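Local coordinates for protein BtGH115A (Bacteroides thetaiotaomicron, PDB 5BY3) that probably removes alpha-linked 4-O-methyl-glucuronic acid from decorated arabinogalactans by hydrolysis, as a glycoside hydrolase of family GH115, at residues A[669-683]-A[755-769]. Sequence-based numbering, arbitrary orientation.
Sequences AAEIKKGDALTFSFG and HQLVIKALDEGVILD
Phe680 and Leu757 exchange two nearly straight backbone hydrogen bonds, Leu757 N to Phe680 O (2.7 Å, 170° at the hydrogen) and Phe680 N to Leu757 O, at the middle of the antiparallel pairing of strands 677-682 and 755-761. Reciprocal pairs of backbone hydrogen bonds likewise join Leu678 to Ile759 and Phe682 to His755, while Ala677, Thr679 and Ser681 face Lys760, Val758 and Gln756 in the non-hydrogen-bonded pairs between. Beyond the type II turn 673-676, whose Gly675 N reaches Ala761 O at 2.7 Å, strand 670-672 pairs antiparallel with strand 766-772, Ala670 and Leu768 bonding both ways. The two segments illustrate how sharp turns, packed side by side, carry the chain between two sheets, consistent with a beta-sandwich of the galactose-binding type in the C-terminal domain of this GH115 enzyme. Apolar side chains fill the space between the sheets: Leu768 CD2 meets Phe680 CZ and Leu678 CD2, each at 4.0 Å, Ile759 CD1 lies 3.8 Å from Phe680 CE1, and Trp647 stacks on the Phe680 ring. Aromatic packing closes the far end. With CG wedged between backbone N and carbonyl carbon (chi1 61°), the Phe682 ring swings across its partner strand, and His755 CB sits over one face, 3.5 Å from CZ, in a CH-pi contact; the imidazole is slid aside, its plane 29° from the phenyl, its ND1 bonded to Asp714. Leu757 CB lies at the ring's edge, nearest CE1. A serine in place of Phe682 would probably leave His755 CB without its aromatic cover and open a gap beside Leu757. On the sheet face carrying Thr679 and Val758, Val758 CG2 lies alongside Thr679, 3.4 Å from its OG1.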
loop_
_atom_site.group_PDB
_atom_site.type_symbol
_atom_site.label_atom_id
_atom_site.label_comp_id
_atom_site.label_asym_id
_atom_site.label_seq_id
_atom_site.Cartn_x
_atom_site.Cartn_y
_atom_site.Cartn_z
ATOM N N ALA A 669 20.587 1.668 -3.745
ATOM C CA ALA A 669 20.155 1.731 -5.146
ATOM C C ALA A 669 20.027 3.180 -5.640
ATOM O O ALA A 669 19.667 4.059 -4.848
ATOM C CB ALA A 669 18.852 0.958 -5.366
ATOM N N ALA A 670 20.319 3.411 -6.935
ATOM C CA ALA A 670 20.342 4.777 -7.526
ATOM C C ALA A 670 19.900 4.807 -8.981
ATOM O O ALA A 670 20.212 3.883 -9.721
ATOM C CB ALA A 670 21.731 5.385 -7.409
ATOM N N GLU A 671 19.208 5.873 -9.382
ATOM C CA GLU A 671 18.646 5.972 -10.733
ATOM C C GLU A 671 19.669 6.532 -11.696
ATOM O O GLU A 671 20.194 7.613 -11.475
ATOM C CB GLU A 671 17.384 6.837 -10.762
ATOM C CG GLU A 671 16.768 6.946 -12.160
ATOM C CD GLU A 671 15.658 7.993 -12.280
ATOM O OE1 GLU A 671 15.602 8.925 -11.435
ATOM O OE2 GLU A 671 14.849 7.897 -13.245
ATOM N N ILE A 672 19.970 5.789 -12.752
ATOM C CA ILE A 672 20.813 6.325 -13.824
ATOM C C ILE A 672 19.845 6.813 -14.862
ATOM O O ILE A 672 19.096 6.019 -15.434
ATOM C CB ILE A 672 21.759 5.277 -14.429
ATOM C CG1 ILE A 672 22.542 4.576 -13.324
ATOM C CG2 ILE A 672 22.683 5.919 -15.449
ATOM C CD1 ILE A 672 23.193 3.273 -13.759
ATOM N N LYS A 673 19.839 8.123 -15.081
ATOM C CA LYS A 673 18.906 8.726 -16.034
ATOM C C LYS A 673 19.312 8.255 -17.415
ATOM O O LYS A 673 20.475 7.860 -17.625
ATOM C CB LYS A 673 18.906 10.266 -15.957
ATOM C CG LYS A 673 18.537 10.881 -14.607
ATOM C CD LYS A 673 17.074 10.644 -14.255
ATOM C CE LYS A 673 16.591 11.545 -13.125
ATOM N NZ LYS A 673 15.142 11.296 -12.837
ATOM N N LYS A 674 18.337 8.257 -18.325
ATOM C CA LYS A 674 18.514 7.923 -19.743
ATOM C C LYS A 674 19.718 8.676 -20.292
ATOM O O LYS A 674 19.890 9.860 -20.006
ATOM C CB LYS A 674 17.245 8.302 -20.532
ATOM C CG LYS A 674 17.172 7.758 -21.948
ATOM C CD LYS A 674 15.803 8.022 -22.544
ATOM C CE LYS A 674 15.882 8.017 -24.068
ATOM N NZ LYS A 674 14.543 8.030 -24.717
ATOM N N GLY A 675 20.562 7.971 -21.037
ATOM C CA GLY A 675 21.764 8.562 -21.632
ATOM C C GLY A 675 22.943 8.806 -20.702
ATOM O O GLY A 675 24.032 9.086 -21.193
ATOM N N ASP A 676 22.743 8.732 -19.379
ATOM C CA ASP A 676 23.862 8.822 -18.406
ATOM C C ASP A 676 24.538 7.493 -18.204
ATOM O O ASP A 676 23.985 6.447 -18.558
ATOM C CB ASP A 676 23.429 9.390 -17.053
ATOM C CG ASP A 676 23.095 10.865 -17.124
ATOM O OD1 ASP A 676 23.095 11.432 -18.245
ATOM O OD2 ASP A 676 22.836 11.469 -16.054
ATOM N N ALA A 677 25.746 7.551 -17.648
ATOM C CA ALA A 677 26.561 6.372 -17.380
ATOM C C ALA A 677 27.253 6.495 -16.064
ATOM O O ALA A 677 27.603 7.593 -15.647
ATOM C CB ALA A 677 27.608 6.160 -18.465
ATOM N N LEU A 678 27.414 5.342 -15.422
ATOM C CA LEU A 678 28.351 5.123 -14.334
ATOM C C LEU A 678 29.598 4.356 -14.815
ATOM O O LEU A 678 29.534 3.515 -15.732
ATOM C CB LEU A 678 27.660 4.364 -13.209
ATOM C CG LEU A 678 27.024 5.173 -12.074
ATOM C CD1 LEU A 678 26.489 6.552 -12.495
ATOM C CD2 LEU A 678 25.980 4.312 -11.367
ATOM N N THR A 679 30.721 4.644 -14.168
ATOM C CA THR A 679 32.033 4.183 -14.591
ATOM C C THR A 679 32.695 3.582 -13.332
ATOM O O THR A 679 32.874 4.273 -12.326
ATOM C CB THR A 679 32.815 5.387 -15.193
ATOM O OG1 THR A 679 32.118 5.918 -16.341
ATOM C CG2 THR A 679 34.272 5.043 -15.574
ATOM N N PHE A 680 32.987 2.280 -13.362
ATOM C CA PHE A 680 33.616 1.582 -12.217
ATOM C C PHE A 680 35.016 1.142 -12.591
ATOM O O PHE A 680 35.248 0.726 -13.727
ATOM C CB PHE A 680 32.819 0.347 -11.789
ATOM C CG PHE A 680 31.449 0.661 -11.305
ATOM C CD1 PHE A 680 30.393 0.779 -12.199
ATOM C CD2 PHE A 680 31.215 0.869 -9.964
ATOM C CE1 PHE A 680 29.127 1.100 -11.760
ATOM C CE2 PHE A 680 29.947 1.178 -9.515
ATOM C CZ PHE A 680 28.902 1.297 -10.412
ATOM N N SER A 681 35.936 1.202 -11.636
ATOM C CA SER A 681 37.321 0.867 -11.927
ATOM C C SER A 681 37.921 -0.150 -10.955
ATOM O O SER A 681 37.563 -0.224 -9.752
ATOM C CB SER A 681 38.188 2.129 -12.040
ATOM O OG SER A 681 38.319 2.758 -10.776
ATOM N N PHE A 682 38.854 -0.926 -11.502
ATOM C CA PHE A 682 39.446 -2.017 -10.765
ATOM C C PHE A 682 40.784 -2.383 -11.375
ATOM O O PHE A 682 41.072 -2.055 -12.548
ATOM C CB PHE A 682 38.491 -3.231 -10.714
ATOM C CG PHE A 682 38.135 -3.793 -12.069
ATOM C CD1 PHE A 682 37.188 -3.166 -12.883
ATOM C CD2 PHE A 682 38.747 -4.949 -12.533
ATOM C CE1 PHE A 682 36.868 -3.673 -14.139
ATOM C CE2 PHE A 682 38.429 -5.465 -13.785
ATOM C CZ PHE A 682 37.483 -4.826 -14.587
ATOM N N GLY A 683 41.570 -3.091 -10.567
ATOM C CA GLY A 683 42.965 -3.316 -10.850
ATOM C C GLY A 683 43.272 -4.586 -11.601
ATOM O O GLY A 683 42.511 -5.049 -12.473
ATOM N N HIS A 755 41.560 -1.303 -15.357
ATOM C CA HIS A 755 40.338 -1.374 -16.193
ATOM C C HIS A 755 39.221 -0.485 -15.696
ATOM O O HIS A 755 39.113 -0.212 -14.494
ATOM C CB HIS A 755 39.763 -2.793 -16.283
ATOM C CG HIS A 755 40.787 -3.854 -16.465
ATOM N ND1 HIS A 755 41.252 -4.230 -17.709
ATOM C CD2 HIS A 755 41.445 -4.618 -15.561
ATOM C CE1 HIS A 755 42.155 -5.183 -17.559
ATOM N NE2 HIS A 755 42.285 -5.441 -16.268
ATOM N N GLN A 756 38.366 -0.097 -16.637
ATOM C CA GLN A 756 37.120 0.581 -16.347
ATOM C C GLN A 756 35.896 -0.107 -16.986
ATOM O O GLN A 756 35.941 -0.492 -18.163
ATOM C CB GLN A 756 37.211 2.038 -16.802
ATOM C CG GLN A 756 37.977 2.925 -15.843
ATOM C CD GLN A 756 38.342 4.255 -16.454
ATOM O OE1 GLN A 756 37.553 4.870 -17.190
ATOM N NE2 GLN A 756 39.547 4.717 -16.147
ATOM N N LEU A 757 34.814 -0.230 -16.209
ATOM C CA LEU A 757 33.551 -0.802 -16.663
ATOM C C LEU A 757 32.509 0.296 -16.709
ATOM O O LEU A 757 32.186 0.880 -15.676
ATOM C CB LEU A 757 33.076 -1.907 -15.703
ATOM C CG LEU A 757 31.831 -2.700 -16.166
ATOM C CD1 LEU A 757 32.203 -3.820 -17.132
ATOM C CD2 LEU A 757 31.078 -3.260 -14.976
ATOM N N VAL A 758 31.981 0.571 -17.897
ATOM C CA VAL A 758 30.975 1.614 -18.054
ATOM C C VAL A 758 29.569 1.016 -18.276
ATOM O O VAL A 758 29.323 0.304 -19.266
ATOM C CB VAL A 758 31.405 2.639 -19.134
ATOM C CG1 VAL A 758 30.270 3.582 -19.528
ATOM C CG2 VAL A 758 32.611 3.433 -18.641
ATOM N N ILE A 759 28.677 1.298 -17.318
ATOM C CA ILE A 759 27.217 0.996 -17.388
ATOM C C ILE A 759 26.409 2.243 -17.791
ATOM O O ILE A 759 26.323 3.213 -17.028
ATOM C CB ILE A 759 26.690 0.387 -16.049
ATOM C CG1 ILE A 759 27.372 -0.958 -15.766
ATOM C CG2 ILE A 759 25.181 0.194 -16.089
ATOM C CD1 ILE A 759 27.575 -1.275 -14.302
ATOM N N LYS A 760 25.832 2.218 -18.987
ATOM C CA LYS A 760 25.048 3.342 -19.498
ATOM C C LYS A 760 23.546 3.015 -19.589
ATOM O O LYS A 760 23.177 1.951 -20.094
ATOM C CB LYS A 760 25.585 3.755 -20.870
ATOM C CG LYS A 760 24.987 5.041 -21.411
ATOM C CD LYS A 760 25.628 5.472 -22.713
ATOM C CE LYS A 760 24.748 6.495 -23.401
ATOM N NZ LYS A 760 25.504 7.324 -24.385
ATOM N N ALA A 761 22.687 3.927 -19.127
ATOM C CA ALA A 761 21.247 3.739 -19.252
ATOM C C ALA A 761 20.746 4.182 -20.616
ATOM O O ALA A 761 21.001 5.327 -21.023
ATOM C CB ALA A 761 20.516 4.521 -18.183
ATOM N N LEU A 762 20.001 3.299 -21.290
ATOM C CA LEU A 762 19.324 3.608 -22.558
ATOM C C LEU A 762 17.856 4.013 -22.428
ATOM O O LEU A 762 17.323 4.690 -23.308
ATOM C CB LEU A 762 19.436 2.426 -23.534
ATOM C CG LEU A 762 20.562 2.409 -24.582
ATOM C CD1 LEU A 762 21.880 3.007 -24.090
ATOM C CD2 LEU A 762 20.763 0.971 -25.058
ATOM N N ASP A 763 17.205 3.586 -21.345
ATOM C CA ASP A 763 15.793 3.900 -21.119
ATOM C C ASP A 763 15.603 4.629 -19.813
ATOM O O ASP A 763 16.560 4.752 -19.019
ATOM C CB ASP A 763 14.938 2.634 -21.203
ATOM C CG ASP A 763 15.033 1.973 -22.564
ATOM O OD1 ASP A 763 14.527 2.560 -23.556
ATOM O OD2 ASP A 763 15.629 0.881 -22.655
ATOM N N GLU A 764 14.369 5.103 -19.604
ATOM C CA GLU A 764 14.009 5.964 -18.490
ATOM C C GLU A 764 14.323 5.400 -17.082
ATOM O O GLU A 764 15.375 5.749 -16.505
ATOM C CB GLU A 764 12.565 6.451 -18.631
ATOM C CG GLU A 764 12.325 7.809 -17.974
ATOM C CD GLU A 764 11.370 8.699 -18.758
ATOM O OE1 GLU A 764 11.396 8.661 -20.003
ATOM O OE2 GLU A 764 10.598 9.451 -18.130
ATOM N N GLY A 765 13.466 4.533 -16.538
ATOM C CA GLY A 765 13.533 4.210 -15.094
ATOM C C GLY A 765 14.441 3.052 -14.712
ATOM O O GLY A 765 13.960 2.012 -14.224
ATOM N N VAL A 766 15.747 3.245 -14.945
ATOM C CA VAL A 766 16.789 2.215 -14.765
ATOM C C VAL A 766 17.410 2.431 -13.408
ATOM O O VAL A 766 17.988 3.509 -13.145
ATOM C CB VAL A 766 17.912 2.365 -15.804
ATOM C CG1 VAL A 766 19.107 1.470 -15.497
ATOM C CG2 VAL A 766 17.373 2.112 -17.205
ATOM N N ILE A 767 17.296 1.439 -12.529
ATOM C CA ILE A 767 17.783 1.681 -11.184
ATOM C C ILE A 767 18.744 0.588 -10.814
ATOM O O ILE A 767 18.340 -0.578 -10.694
ATOM C CB ILE A 767 16.635 1.809 -10.163
ATOM C CG1 ILE A 767 15.815 3.049 -10.457
ATOM C CG2 ILE A 767 17.173 1.926 -8.747
ATOM C CD1 ILE A 767 14.327 2.795 -10.348
ATOM N N LEU A 768 20.008 0.987 -10.654
ATOM C CA LEU A 768 21.088 0.084 -10.284
ATOM C C LEU A 768 21.101 -0.166 -8.787
ATOM O O LEU A 768 20.929 0.760 -7.997
ATOM C CB LEU A 768 22.448 0.625 -10.769
ATOM C CG LEU A 768 23.673 -0.275 -10.494
ATOM C CD1 LEU A 768 23.705 -1.557 -11.319
ATOM C CD2 LEU A 768 24.981 0.493 -10.652
ATOM N N ASP A 769 21.315 -1.424 -8.415
ATOM C CA ASP A 769 21.391 -1.859 -7.015
ATOM C C ASP A 769 22.799 -2.324 -6.693
ATOM O O ASP A 769 23.443 -1.735 -5.861
ATOM C CB ASP A 769 20.377 -2.983 -6.720
ATOM C CG ASP A 769 19.982 -3.050 -5.253
ATOM O OD1 ASP A 769 20.240 -2.058 -4.575
ATOM O OD2 ASP A 769 19.389 -4.054 -4.772
#